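Local structure of histidine acid phosphatase (Bifidobacterium longum subsp. infantis, 6RXD) at residues 117-122 with 449-454; 184-189 with 199-204; 308-313 with 347-352; 481-486 with 500-505. The protein probably removes phosphate groups from inositol polyphosphates such as phytate, and perhaps from 2,3-bisphosphoglycerate, as a histidine acid phosphatase of the MINPP type. One frame throughout, in Å; residues are numbered along the deposited sequence.

Interaction 1 (117-122 with 449-454); sequences QRNRSL and DVYARK
R118 lays the side of its guanidinium group against the carboxylate of D449, where the end of helix 102-118 meets strand 445-453 of the central sheet in the alpha/beta part of the histidine phosphatase fold. It is a bidentate, side-on salt bridge: NE of R118 reaches OD2 of D449 at 2.9 Å, and NH2 of R118 reaches OD1 of D449 at 2.8 Å. Both oxygens are met on their syn sides, and the two flat groups are nearly coplanar, 29° apart. The bend at chi3 (81°) turns the guanidinium group so that this NE-containing edge faces the acid.

N119, the residue between helices 102-118 and 120-129, adds a third bond. Its ND2 comes to OD1 of D449 at 3.0 Å from above the carboxylate plane, with the amide standing almost upright on it at 85°. OD1 therefore takes one donor close to its plane and one from over it. T39 on strand 34-44 also bonds OD1, and R469 on strand 467-472 makes a salt bridge to OD2, so the buried acid links both neighbouring strands to the helix end. Were D449 an alanine, the guanidinium groups of R118 and R469 would probably lose their shared negative charge, and the N119 amide its acceptor.

Two residues along the strand, Y451 continues the contact through water. OH of Y451 donates to the water at 2.7 Å, and the water gives its own hydrogens to O of R118 and, at 2.8 Å, to OD1 of N119.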
loop_
_atom_site.group_PDB
_atom_site.type_symbol
_atom_site.label_atom_id
_atom_site.label_comp_id
_atom_site.label_asym_id
_atom_site.label_seq_id
_atom_site.Cartn_x
_atom_site.Cartn_y
_atom_site.Cartn_z
ATOM N N GLN A 117 -8.647 8.085 -19.507
ATOM C CA GLN A 117 -8.388 9.386 -20.113
ATOM C C GLN A 117 -6.995 9.476 -20.727
ATOM O O GLN A 117 -6.831 10.007 -21.832
ATOM C CB GLN A 117 -8.628 10.502 -19.091
ATOM C CG GLN A 117 -10.108 10.697 -18.789
ATOM C CD GLN A 117 -10.381 11.596 -17.604
ATOM O OE1 GLN A 117 -9.481 11.929 -16.837
ATOM N NE2 GLN A 117 -11.645 11.985 -17.439
ATOM N N ARG A 118 -6.002 8.932 -20.029
ATOM C CA ARG A 118 -4.629 8.970 -20.524
ATOM C C ARG A 118 -4.457 8.132 -21.781
ATOM O O ARG A 118 -3.629 8.442 -22.643
ATOM C CB ARG A 118 -3.639 8.500 -19.454
ATOM C CG ARG A 118 -2.183 8.746 -19.843
ATOM C CD ARG A 118 -1.245 8.388 -18.704
ATOM N NE ARG A 118 -0.974 6.950 -18.633
ATOM C CZ ARG A 118 -1.489 6.129 -17.723
ATOM N NH1 ARG A 118 -2.322 6.583 -16.794
ATOM N NH2 ARG A 118 -1.168 4.843 -17.741
ATOM N N ASN A 119 -5.239 7.061 -21.881
ATOM C CA ASN A 119 -5.131 6.162 -23.016
ATOM C C ASN A 119 -6.415 6.096 -23.801
ATOM O O ASN A 119 -6.814 5.030 -24.259
ATOM C CB ASN A 119 -4.706 4.760 -22.584
ATOM C CG ASN A 119 -3.204 4.632 -22.456
ATOM O OD1 ASN A 119 -2.470 4.771 -23.439
ATOM N ND2 ASN A 119 -2.742 4.371 -21.252
ATOM N N ARG A 120 -7.042 7.253 -23.963
ATOM C CA ARG A 120 -8.288 7.357 -24.706
ATOM C C ARG A 120 -8.169 6.755 -26.108
ATOM O O ARG A 120 -9.054 6.016 -26.546
ATOM C CB ARG A 120 -8.728 8.825 -24.773
ATOM C CG ARG A 120 -9.975 9.058 -25.593
ATOM C CD ARG A 120 -10.336 10.537 -25.637
ATOM N NE ARG A 120 -10.574 11.073 -24.300
ATOM C CZ ARG A 120 -11.765 11.102 -23.703
ATOM N NH1 ARG A 120 -12.839 10.624 -24.320
ATOM N NH2 ARG A 120 -11.880 11.607 -22.483
ATOM N N SER A 121 -7.072 7.040 -26.806
ATOM C CA SER A 121 -6.916 6.518 -28.161
ATOM C C SER A 121 -6.867 4.990 -28.161
ATOM O O SER A 121 -7.559 4.341 -28.950
ATOM C CB SER A 121 -5.666 7.084 -28.827
ATOM O OG SER A 121 -5.568 6.595 -30.149
ATOM N N LEU A 122 -6.065 4.422 -27.265
ATOM C CA LEU A 122 -5.966 2.968 -27.135
ATOM C C LEU A 122 -7.320 2.314 -26.904
ATOM O O LEU A 122 -7.678 1.328 -27.555
ATOM C CB LEU A 122 -5.034 2.600 -25.976
ATOM C CG LEU A 122 -4.873 1.101 -25.681
ATOM C CD1 LEU A 122 -4.127 0.395 -26.806
ATOM C CD2 LEU A 122 -4.167 0.873 -24.344
ATOM N N ASP A 449 2.812 2.340 -20.013
ATOM C CA ASP A 449 2.180 2.496 -21.323
ATOM C C ASP A 449 3.114 1.970 -22.398
ATOM O O ASP A 449 4.318 2.216 -22.341
ATOM C CB ASP A 449 1.894 3.969 -21.608
ATOM C CG ASP A 449 0.939 4.583 -20.610
ATOM O OD1 ASP A 449 0.039 3.872 -20.129
ATOM O OD2 ASP A 449 1.096 5.779 -20.295
ATOM N N VAL A 450 2.559 1.263 -23.385
ATOM C CA VAL A 450 3.379 0.685 -24.442
ATOM C C VAL A 450 2.878 1.140 -25.799
ATOM O O VAL A 450 1.692 1.007 -26.108
ATOM C CB VAL A 450 3.362 -0.861 -24.394
ATOM C CG1 VAL A 450 4.307 -1.446 -25.449
ATOM C CG2 VAL A 450 3.749 -1.350 -23.009
ATOM N N TYR A 451 3.784 1.694 -26.595
ATOM C CA TYR A 451 3.444 2.163 -27.930
ATOM C C TYR A 451 4.285 1.408 -28.953
ATOM O O TYR A 451 5.304 0.802 -28.609
ATOM C CB TYR A 451 3.734 3.659 -28.060
ATOM C CG TYR A 451 2.717 4.618 -27.462
ATOM C CD1 TYR A 451 2.283 5.717 -28.188
ATOM C CD2 TYR A 451 2.206 4.443 -26.181
ATOM C CE1 TYR A 451 1.382 6.623 -27.655
ATOM C CE2 TYR A 451 1.292 5.351 -25.641
ATOM C CZ TYR A 451 0.893 6.432 -26.383
ATOM O OH TYR A 451 -0.006 7.337 -25.859
ATOM N N ALA A 452 3.866 1.439 -30.215
ATOM C CA ALA A 452 4.623 0.757 -31.261
ATOM C C ALA A 452 4.559 1.546 -32.546
ATOM O O ALA A 452 3.591 2.272 -32.790
ATOM C CB ALA A 452 4.088 -0.662 -31.482
ATOM N N ARG A 453 5.602 1.411 -33.357
ATOM C CA ARG A 453 5.595 1.963 -34.702
ATOM C C ARG A 453 5.246 0.828 -35.658
ATOM O O ARG A 453 5.852 -0.253 -35.598
ATOM C CB ARG A 453 6.966 2.553 -35.037
ATOM C CG ARG A 453 7.088 3.049 -36.462
ATOM C CD ARG A 453 8.449 3.660 -36.720
ATOM N NE ARG A 453 8.552 4.188 -38.082
ATOM C CZ ARG A 453 9.641 4.769 -38.572
ATOM N NH1 ARG A 453 10.728 4.890 -37.819
ATOM N NH2 ARG A 453 9.648 5.220 -39.822
ATOM N N LYS A 454 4.265 1.065 -36.531
ATOM C CA LYS A 454 3.754 0.031 -37.426
ATOM C C LYS A 454 4.676 -0.302 -38.597
ATOM O O LYS A 454 5.451 0.536 -39.059
ATOM C CB LYS A 454 2.384 0.440 -37.975
ATOM C CG LYS A 454 1.209 -0.060 -37.157
ATOM C CD LYS A 454 -0.114 0.446 -37.726
ATOM C CE LYS A 454 -1.295 -0.312 -37.136
ATOM N NZ LYS A 454 -1.255 -1.745 -37.529
HETATM O O HOH W 1 -0.866 7.050 -23.273
#

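Interaction 2 (184-189 with 199-204); sequences NPDTLY and TSKVPG
K201 stretches out of the loop before helix 206-220 and drives its ammonium group against the C-terminal end of the short helix 185-188. The close part of the contact is at the tip. NZ of K201 gives a hydrogen bond to the backbone O of Y189 at 2.8 Å, approaching from above the carbonyl plane, 39° out of it. A second, weak bond runs from NZ of K201 to O of P185 at 3.5 Å. The chain is extended until its last torsion, where chi4 of 66° bends NZ in toward these two oxygens. N195 OD1 and the backbone O of K192, both in the connecting loop, also accept from NZ.

The looser, partly exposed side is formed by D186. It runs alongside the lysine, pointing the other way, with OD1 of D186 3.8 Å from CE of K201, and the charged atoms stay apart: OD1 of D186 lies 4.7 Å from NZ of K201.

Without the ammonium group, as with a methionine here, the carbonyls of Y189 and K192 and the side chain of N195 would probably lose their common donor, and the connecting loop its tie to the helix. With neutral oxygens as its hydrogen-bond acceptors, the lysine charge is probably stabilised mainly by carbonyl and amide dipoles, while the acid of D186 probably contributes only a longer-range attraction.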
loop_
_atom_site.group_PDB
_atom_site.type_symbol
_atom_site.label_atom_id
_atom_site.label_comp_id
_atom_site.label_asym_id
_atom_site.label_seq_id
_atom_site.Cartn_x
_atom_site.Cartn_y
_atom_site.Cartn_z
ATOM N N ASN A 184 -5.247 -13.863 -9.145
ATOM C CA ASN A 184 -3.877 -14.217 -9.515
ATOM C C ASN A 184 -2.923 -14.024 -8.343
ATOM O O ASN A 184 -2.122 -13.087 -8.328
ATOM C CB ASN A 184 -3.404 -13.383 -10.714
ATOM C CG ASN A 184 -2.205 -13.990 -11.411
ATOM O OD1 ASN A 184 -1.503 -14.837 -10.847
ATOM N ND2 ASN A 184 -1.957 -13.558 -12.641
ATOM N N PRO A 185 -2.987 -14.924 -7.356
ATOM C CA PRO A 185 -2.162 -14.708 -6.166
ATOM C C PRO A 185 -0.682 -15.031 -6.395
ATOM O O PRO A 185 0.126 -14.719 -5.519
ATOM C CB PRO A 185 -2.783 -15.671 -5.143
ATOM C CG PRO A 185 -3.413 -16.740 -5.966
ATOM C CD PRO A 185 -3.938 -16.035 -7.178
ATOM N N ASP A 186 -0.323 -15.626 -7.533
ATOM C CA ASP A 186 1.088 -15.861 -7.820
ATOM C C ASP A 186 1.786 -14.555 -8.156
ATOM O O ASP A 186 2.974 -14.390 -7.895
ATOM C CB ASP A 186 1.271 -16.840 -8.982
ATOM C CG ASP A 186 0.831 -18.246 -8.633
ATOM O OD1 ASP A 186 0.570 -18.506 -7.442
ATOM O OD2 ASP A 186 0.762 -19.090 -9.556
ATOM N N THR A 187 1.045 -13.621 -8.730
ATOM C CA THR A 187 1.657 -12.333 -9.065
ATOM C C THR A 187 1.227 -11.219 -8.122
ATOM O O THR A 187 1.872 -10.179 -8.074
ATOM C CB THR A 187 1.338 -11.892 -10.502
ATOM O OG1 THR A 187 -0.066 -11.664 -10.625
ATOM C CG2 THR A 187 1.780 -12.946 -11.522
ATOM N N LEU A 188 0.140 -11.427 -7.383
ATOM C CA LEU A 188 -0.386 -10.375 -6.526
ATOM C C LEU A 188 -0.460 -10.756 -5.044
ATOM O O LEU A 188 -0.957 -9.984 -4.226
ATOM C CB LEU A 188 -1.765 -9.928 -7.023
ATOM C CG LEU A 188 -1.812 -9.488 -8.497
ATOM C CD1 LEU A 188 -3.254 -9.247 -8.940
ATOM C CD2 LEU A 188 -0.984 -8.224 -8.711
ATOM N N TYR A 189 0.036 -11.939 -4.708
ATOM C CA TYR A 189 0.134 -12.350 -3.309
ATOM C C TYR A 189 1.297 -13.327 -3.176
ATOM O O TYR A 189 1.175 -14.385 -2.557
ATOM C CB TYR A 189 -1.175 -12.999 -2.854
ATOM C CG TYR A 189 -1.559 -12.725 -1.414
ATOM C CD1 TYR A 189 -1.393 -13.699 -0.428
ATOM C CD2 TYR A 189 -2.113 -11.507 -1.044
ATOM C CE1 TYR A 189 -1.765 -13.455 0.884
ATOM C CE2 TYR A 189 -2.489 -11.252 0.272
ATOM C CZ TYR A 189 -2.318 -12.234 1.223
ATOM O OH TYR A 189 -2.681 -11.983 2.524
ATOM N N THR A 199 -7.319 -20.983 -0.713
ATOM C CA THR A 199 -6.451 -21.982 -1.325
ATOM C C THR A 199 -4.998 -21.713 -0.932
ATOM O O THR A 199 -4.694 -20.678 -0.341
ATOM C CB THR A 199 -6.583 -22.005 -2.861
ATOM O OG1 THR A 199 -6.108 -20.767 -3.406
ATOM C CG2 THR A 199 -8.038 -22.203 -3.270
ATOM N N SER A 200 -4.108 -22.650 -1.246
ATOM C CA SER A 200 -2.686 -22.454 -0.980
ATOM C C SER A 200 -1.842 -22.787 -2.200
ATOM O O SER A 200 -2.226 -23.620 -3.023
ATOM C CB SER A 200 -2.233 -23.296 0.212
ATOM O OG SER A 200 -2.835 -22.840 1.408
ATOM N N LYS A 201 -0.695 -22.125 -2.317
ATOM C CA LYS A 201 0.244 -22.435 -3.383
ATOM C C LYS A 201 0.702 -23.885 -3.248
ATOM O O LYS A 201 0.764 -24.421 -2.138
ATOM C CB LYS A 201 1.416 -21.453 -3.365
ATOM C CG LYS A 201 0.967 -20.017 -3.634
ATOM C CD LYS A 201 2.102 -19.031 -3.496
ATOM C CE LYS A 201 1.644 -17.624 -3.900
ATOM N NZ LYS A 201 0.603 -17.052 -2.984
ATOM N N VAL A 202 0.983 -24.522 -4.381
ATOM C CA VAL A 202 1.233 -25.964 -4.428
ATOM C C VAL A 202 2.709 -26.265 -4.230
ATOM O O VAL A 202 3.541 -25.753 -4.974
ATOM C CB VAL A 202 0.785 -26.535 -5.783
ATOM C CG1 VAL A 202 1.192 -28.002 -5.920
ATOM C CG2 VAL A 202 -0.715 -26.380 -5.938
ATOM N N PRO A 203 3.043 -27.101 -3.226
ATOM C CA PRO A 203 4.458 -27.420 -2.990
ATOM C C PRO A 203 5.112 -27.989 -4.238
ATOM O O PRO A 203 4.477 -28.767 -4.957
ATOM C CB PRO A 203 4.398 -28.478 -1.889
ATOM C CG PRO A 203 3.116 -28.181 -1.153
ATOM C CD PRO A 203 2.159 -27.723 -2.223
ATOM N N GLY A 204 6.350 -27.589 -4.506
ATOM C CA GLY A 204 7.050 -28.049 -5.693
ATOM C C GLY A 204 6.954 -27.104 -6.877
ATOM O O GLY A 204 7.650 -27.282 -7.876
#

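Interaction 3 (308-313 with 347-352); sequences LYNLYI and WALDAE
Helices 308-313 and 347-352 cross almost at right angles, at -84°, with their axes 12.4 Å apart at closest approach, so long side chains have to bridge the space between the backbones. L349 does most of this from its side. With CG placed anti to the carbonyl carbon (chi1 -68°), it sends CD1 across to helix 308-313.

There CD1 of L349 meets the edge of the Y309 ring, lying near the ring plane 3.6 Å from CE2 of Y309. Leucine and tyrosine thus lie alongside each other, each pointing back toward the other's helix. I313, one helical turn on from Y309, reaches L349 tip to tip, CD1 of I313 to CD1 of L349 at 4.0 Å. Within its own helix I313 also covers one face of the tyrosine ring, its CG2 3.4 Å above the plane and offset toward the rim.

This is a near-orthogonal crossing of two long helices, 301-317 and 339-357, in the helical part of the fold, bridged by one leucine. Y309 reaches along helix 339-357 as well, touching A342 and A346, while its OH bonds to the backbone O of Y9 near the N terminus. Three residues beyond L349 on the same helix, E352 has been seen to bind zinc in a crystal structure of this protein, though no zinc sits on it here. N310 comes near as well: its OD1 lies 4.3 Å from CD1 of L349, and its ND2 bonds the backbone O of M306.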
loop_
_atom_site.group_PDB
_atom_site.type_symbol
_atom_site.label_atom_id
_atom_site.label_comp_id
_atom_site.label_asym_id
_atom_site.label_seq_id
_atom_site.Cartn_x
_atom_site.Cartn_y
_atom_site.Cartn_z
ATOM N N LEU A 308 -2.192 5.530 19.852
ATOM C CA LEU A 308 -2.751 6.846 19.540
ATOM C C LEU A 308 -2.273 7.300 18.161
ATOM O O LEU A 308 -3.051 7.850 17.375
ATOM C CB LEU A 308 -2.366 7.885 20.613
ATOM C CG LEU A 308 -3.015 9.270 20.484
ATOM C CD1 LEU A 308 -4.526 9.105 20.458
ATOM C CD2 LEU A 308 -2.600 10.142 21.659
ATOM N N TYR A 309 -0.998 7.058 17.864
ATOM C CA TYR A 309 -0.471 7.362 16.538
ATOM C C TYR A 309 -1.198 6.553 15.469
ATOM O O TYR A 309 -1.514 7.073 14.399
ATOM C CB TYR A 309 1.037 7.109 16.476
ATOM C CG TYR A 309 1.606 7.277 15.084
ATOM C CD1 TYR A 309 1.761 8.538 14.522
ATOM C CD2 TYR A 309 1.986 6.176 14.335
ATOM C CE1 TYR A 309 2.281 8.684 13.232
ATOM C CE2 TYR A 309 2.501 6.320 13.067
ATOM C CZ TYR A 309 2.643 7.570 12.524
ATOM O OH TYR A 309 3.152 7.687 11.251
ATOM N N ASN A 310 -1.480 5.280 15.744
ATOM C CA ASN A 310 -2.222 4.478 14.768
ATOM C C ASN A 310 -3.623 5.030 14.502
ATOM O O ASN A 310 -4.141 4.922 13.385
ATOM C CB ASN A 310 -2.283 3.001 15.182
ATOM C CG ASN A 310 -1.089 2.209 14.657
ATOM O OD1 ASN A 310 -1.060 1.819 13.488
ATOM N ND2 ASN A 310 -0.100 1.994 15.503
ATOM N N LEU A 311 -4.242 5.621 15.516
ATOM C CA LEU A 311 -5.561 6.220 15.297
ATOM C C LEU A 311 -5.436 7.493 14.474
ATOM O O LEU A 311 -6.265 7.756 13.607
ATOM C CB LEU A 311 -6.281 6.491 16.628
ATOM C CG LEU A 311 -6.653 5.249 17.446
ATOM C CD1 LEU A 311 -7.478 5.686 18.654
ATOM C CD2 LEU A 311 -7.431 4.236 16.612
ATOM N N TYR A 312 -4.390 8.269 14.733
ATOM C CA TYR A 312 -4.114 9.486 13.966
ATOM C C TYR A 312 -3.939 9.195 12.479
ATOM O O TYR A 312 -4.497 9.905 11.615
ATOM C CB TYR A 312 -2.871 10.165 14.551
ATOM C CG TYR A 312 -2.177 11.183 13.677
ATOM C CD1 TYR A 312 -2.752 12.422 13.417
ATOM C CD2 TYR A 312 -0.920 10.918 13.161
ATOM C CE1 TYR A 312 -2.099 13.358 12.635
ATOM C CE2 TYR A 312 -0.254 11.847 12.381
ATOM C CZ TYR A 312 -0.853 13.068 12.122
ATOM O OH TYR A 312 -0.202 14.006 11.346
ATOM N N ILE A 313 -3.179 8.157 12.156
ATOM C CA ILE A 313 -2.949 7.893 10.748
ATOM C C ILE A 313 -4.160 7.261 10.065
ATOM O O ILE A 313 -4.441 7.553 8.901
ATOM C CB ILE A 313 -1.652 7.104 10.505
ATOM C CG1 ILE A 313 -1.770 5.682 11.056
ATOM C CG2 ILE A 313 -0.468 7.849 11.119
ATOM C CD1 ILE A 313 -0.468 4.862 10.916
ATOM N N TRP A 347 8.832 6.692 11.791
ATOM C CA TRP A 347 10.078 5.965 11.559
ATOM C C TRP A 347 9.990 4.573 12.141
ATOM O O TRP A 347 10.407 3.612 11.507
ATOM C CB TRP A 347 11.268 6.702 12.163
ATOM C CG TRP A 347 12.491 5.855 12.240
ATOM C CD1 TRP A 347 13.267 5.419 11.191
ATOM C CD2 TRP A 347 13.111 5.358 13.430
ATOM N NE1 TRP A 347 14.318 4.664 11.669
ATOM C CE2 TRP A 347 14.244 4.614 13.038
ATOM C CE3 TRP A 347 12.803 5.448 14.790
ATOM C CZ2 TRP A 347 15.085 3.983 13.962
ATOM C CZ3 TRP A 347 13.637 4.812 15.710
ATOM C CH2 TRP A 347 14.762 4.093 15.290
ATOM N N ALA A 348 9.459 4.463 13.356
ATOM C CA ALA A 348 9.307 3.153 13.984
ATOM C C ALA A 348 8.477 2.209 13.093
ATOM O O ALA A 348 8.838 1.042 12.920
ATOM C CB ALA A 348 8.677 3.298 15.367
ATOM N N LEU A 349 7.385 2.705 12.518
ATOM C CA LEU A 349 6.574 1.863 11.629
ATOM C C LEU A 349 7.282 1.570 10.304
ATOM O O LEU A 349 7.279 0.423 9.819
ATOM C CB LEU A 349 5.209 2.490 11.353
ATOM C CG LEU A 349 4.263 2.547 12.553
ATOM C CD1 LEU A 349 2.849 2.915 12.091
ATOM C CD2 LEU A 349 4.264 1.213 13.275
ATOM N N ASP A 350 7.876 2.604 9.716
ATOM C CA ASP A 350 8.538 2.449 8.431
ATOM C C ASP A 350 9.688 1.469 8.554
ATOM O O ASP A 350 9.930 0.698 7.646
ATOM C CB ASP A 350 9.089 3.783 7.933
ATOM C CG ASP A 350 8.050 4.631 7.216
ATOM O OD1 ASP A 350 6.932 4.137 6.944
ATOM O OD2 ASP A 350 8.375 5.799 6.899
ATOM N N ALA A 351 10.411 1.514 9.671
ATOM C CA ALA A 351 11.552 0.615 9.841
ATOM C C ALA A 351 11.175 -0.863 9.745
ATOM O O ALA A 351 11.905 -1.675 9.161
ATOM C CB ALA A 351 12.250 0.893 11.161
ATOM N N GLU A 352 10.047 -1.227 10.328
ATOM C CA GLU A 352 9.612 -2.617 10.292
ATOM C C GLU A 352 9.300 -3.041 8.862
ATOM O O GLU A 352 9.692 -4.122 8.424
ATOM C CB GLU A 352 8.375 -2.812 11.167
ATOM C CG GLU A 352 8.097 -4.250 11.518
ATOM C CD GLU A 352 8.005 -4.459 13.013
ATOM O OE1 GLU A 352 9.024 -4.846 13.629
ATOM O OE2 GLU A 352 6.916 -4.228 13.575
#

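Interaction 4 (481-486 with 500-505); sequences SECTPV and SCLAAD
C483 joins C501 through a disulfide, and its side chain can be followed outward from the loop between strands 475-477 and 493-494. CB of C483 already lies 3.0 Å from SG of C501 and 4.0 Å from CB of C501. One atom on, SG of C483 is bonded covalently to SG of C501 at 2.1 Å. The same sulfur also meets a methyl group: CD2 of L502, the residue after C501, packs on SG of C483 at 3.8 Å.

The torsion about the S-S bond is 95°, near the 90° that disulfides prefer, in the conformer described; C501 was modelled in two. On the C501 side the sulfur sits between the backbone N and the carbonyl carbon (chi1 76°), which directs it toward the loop. Y493 of strand 493-494 touches C483 too.

The bridge ties the loop to the C-terminal end of helix 495-501, close to the end of the chain. Just past it, the backbone O of C501 accepts a hydrogen bond from ND1 of H506, a residue that has been seen to bind zinc in a crystal structure of this protein, though no zinc sits on it here. Between these two segments the tie is the S-S bond with one apolar contact and no hydrogen bond, so it would be expected to give way to reduction rather than to changes in charge.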
loop_
_atom_site.group_PDB
_atom_site.type_symbol
_atom_site.label_atom_id
_atom_site.label_comp_id
_atom_site.label_asym_id
_atom_site.label_seq_id
_atom_site.Cartn_x
_atom_site.Cartn_y
_atom_site.Cartn_z
ATOM N N SER A 481 18.348 3.905 -13.282
ATOM C CA SER A 481 19.423 4.622 -13.974
ATOM C C SER A 481 20.261 3.774 -14.929
ATOM O O SER A 481 20.871 4.305 -15.856
ATOM C CB SER A 481 20.336 5.301 -12.952
ATOM O OG SER A 481 21.040 4.323 -12.214
ATOM N N GLU A 482 20.296 2.462 -14.723
ATOM C CA GLU A 482 21.043 1.612 -15.644
ATOM C C GLU A 482 20.387 1.559 -17.026
ATOM O O GLU A 482 21.054 1.300 -18.038
ATOM C CB GLU A 482 21.188 0.202 -15.064
ATOM C CG GLU A 482 21.946 0.135 -13.748
ATOM C CD GLU A 482 21.024 0.106 -12.538
ATOM O OE1 GLU A 482 19.906 0.672 -12.603
ATOM O OE2 GLU A 482 21.410 -0.501 -11.518
ATOM N N CYS A 483 19.076 1.795 -17.071
ATOM C CA CYS A 483 18.328 1.702 -18.326
ATOM C C CYS A 483 18.580 2.888 -19.242
ATOM O O CYS A 483 18.596 4.030 -18.788
ATOM C CB CYS A 483 16.823 1.615 -18.056
ATOM S SG CYS A 483 16.318 0.173 -17.096
ATOM N N THR A 484 18.747 2.614 -20.536
ATOM C CA THR A 484 18.959 3.663 -21.535
ATOM C C THR A 484 17.672 3.899 -22.313
ATOM O O THR A 484 17.144 2.963 -22.900
ATOM C CB THR A 484 20.026 3.231 -22.554
ATOM O OG1 THR A 484 21.259 2.986 -21.876
ATOM C CG2 THR A 484 20.239 4.307 -23.618
ATOM N N PRO A 485 17.160 5.146 -22.319
ATOM C CA PRO A 485 15.917 5.399 -23.063
ATOM C C PRO A 485 16.128 5.477 -24.568
ATOM O O PRO A 485 17.257 5.350 -25.048
ATOM C CB PRO A 485 15.423 6.750 -22.507
ATOM C CG PRO A 485 16.611 7.371 -21.860
ATOM C CD PRO A 485 17.510 6.248 -21.407
ATOM N N VAL A 486 15.049 5.688 -25.315
ATOM C CA VAL A 486 15.125 5.592 -26.772
ATOM C C VAL A 486 15.881 6.749 -27.410
ATOM O O VAL A 486 16.313 6.664 -28.561
ATOM C CB VAL A 486 13.728 5.526 -27.398
ATOM C CG1 VAL A 486 12.991 4.293 -26.899
ATOM C CG2 VAL A 486 12.942 6.814 -27.090
ATOM N N SER A 500 16.472 -6.487 -20.669
ATOM C CA SER A 500 17.852 -6.601 -20.229
ATOM C C SER A 500 18.104 -5.839 -18.938
ATOM O O SER A 500 18.675 -6.377 -17.988
ATOM C CB SER A 500 18.785 -6.091 -21.339
ATOM O OG SER A 500 20.126 -5.972 -20.910
ATOM N N CYS A 501 17.666 -4.588 -18.883
ATOM C CA CYS A 501 18.077 -3.684 -17.809
ATOM C C CYS A 501 17.283 -3.852 -16.517
ATOM O O CYS A 501 17.729 -3.425 -15.448
ATOM C CB CYS A 501 18.065 -2.214 -18.274
ATOM S SG CYS A 501 16.445 -1.385 -18.423
ATOM N N LEU A 502 16.105 -4.462 -16.610
ATOM C CA LEU A 502 15.314 -4.726 -15.406
ATOM C C LEU A 502 15.612 -6.090 -14.811
ATOM O O LEU A 502 15.142 -6.405 -13.716
ATOM C CB LEU A 502 13.814 -4.594 -15.671
ATOM C CG LEU A 502 13.401 -3.200 -16.138
ATOM C CD1 LEU A 502 11.885 -3.113 -16.206
ATOM C CD2 LEU A 502 13.964 -2.137 -15.198
ATOM N N ALA A 503 16.387 -6.899 -15.528
ATOM C CA ALA A 503 16.848 -8.178 -14.985
ATOM C C ALA A 503 17.946 -7.926 -13.946
ATOM O O ALA A 503 18.495 -6.824 -13.874
ATOM C CB ALA A 503 17.353 -9.081 -16.104
ATOM N N ALA A 504 18.283 -8.944 -13.155
ATOM C CA ALA A 504 19.209 -8.768 -12.023
ATOM C C ALA A 504 20.602 -8.224 -12.379
ATOM O O ALA A 504 21.218 -7.519 -11.573
ATOM C CB ALA A 504 19.319 -10.070 -11.199
ATOM N N ASP A 505 21.110 -8.544 -13.571
ATOM C CA ASP A 505 22.380 -7.977 -13.999
ATOM C C ASP A 505 22.303 -6.493 -14.369
ATOM O O ASP A 505 23.335 -5.835 -14.492
ATOM C CB ASP A 505 22.955 -8.743 -15.190
ATOM C CG ASP A 505 23.267 -10.159 -14.851
ATOM O OD1 ASP A 505 24.173 -10.746 -15.473
ATOM O OD2 ASP A 505 22.579 -10.670 -13.964
#

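How the interactions relate
From the N terminus, interaction 1 opens first, at the junction of helices 102-118 and 120-129, and closes only at strand 445-453, spanning more than 300 residues. Nested inside that long loop are interaction 2, a short closure between helix 185-188 and the approach to helix 206-220, and then interaction 3, which joins helices 301-317 and 339-357. These two follow in series and do not cross. Interaction 4 begins after interaction 1 has closed and fastens the C-terminal region. Interactions 1 and 3 lie on opposite sides of the chain's centre, their own centres about 40 Å apart, whereas interactions 1 and 4 share a side, about 22 Å between centres. None of the four touches another.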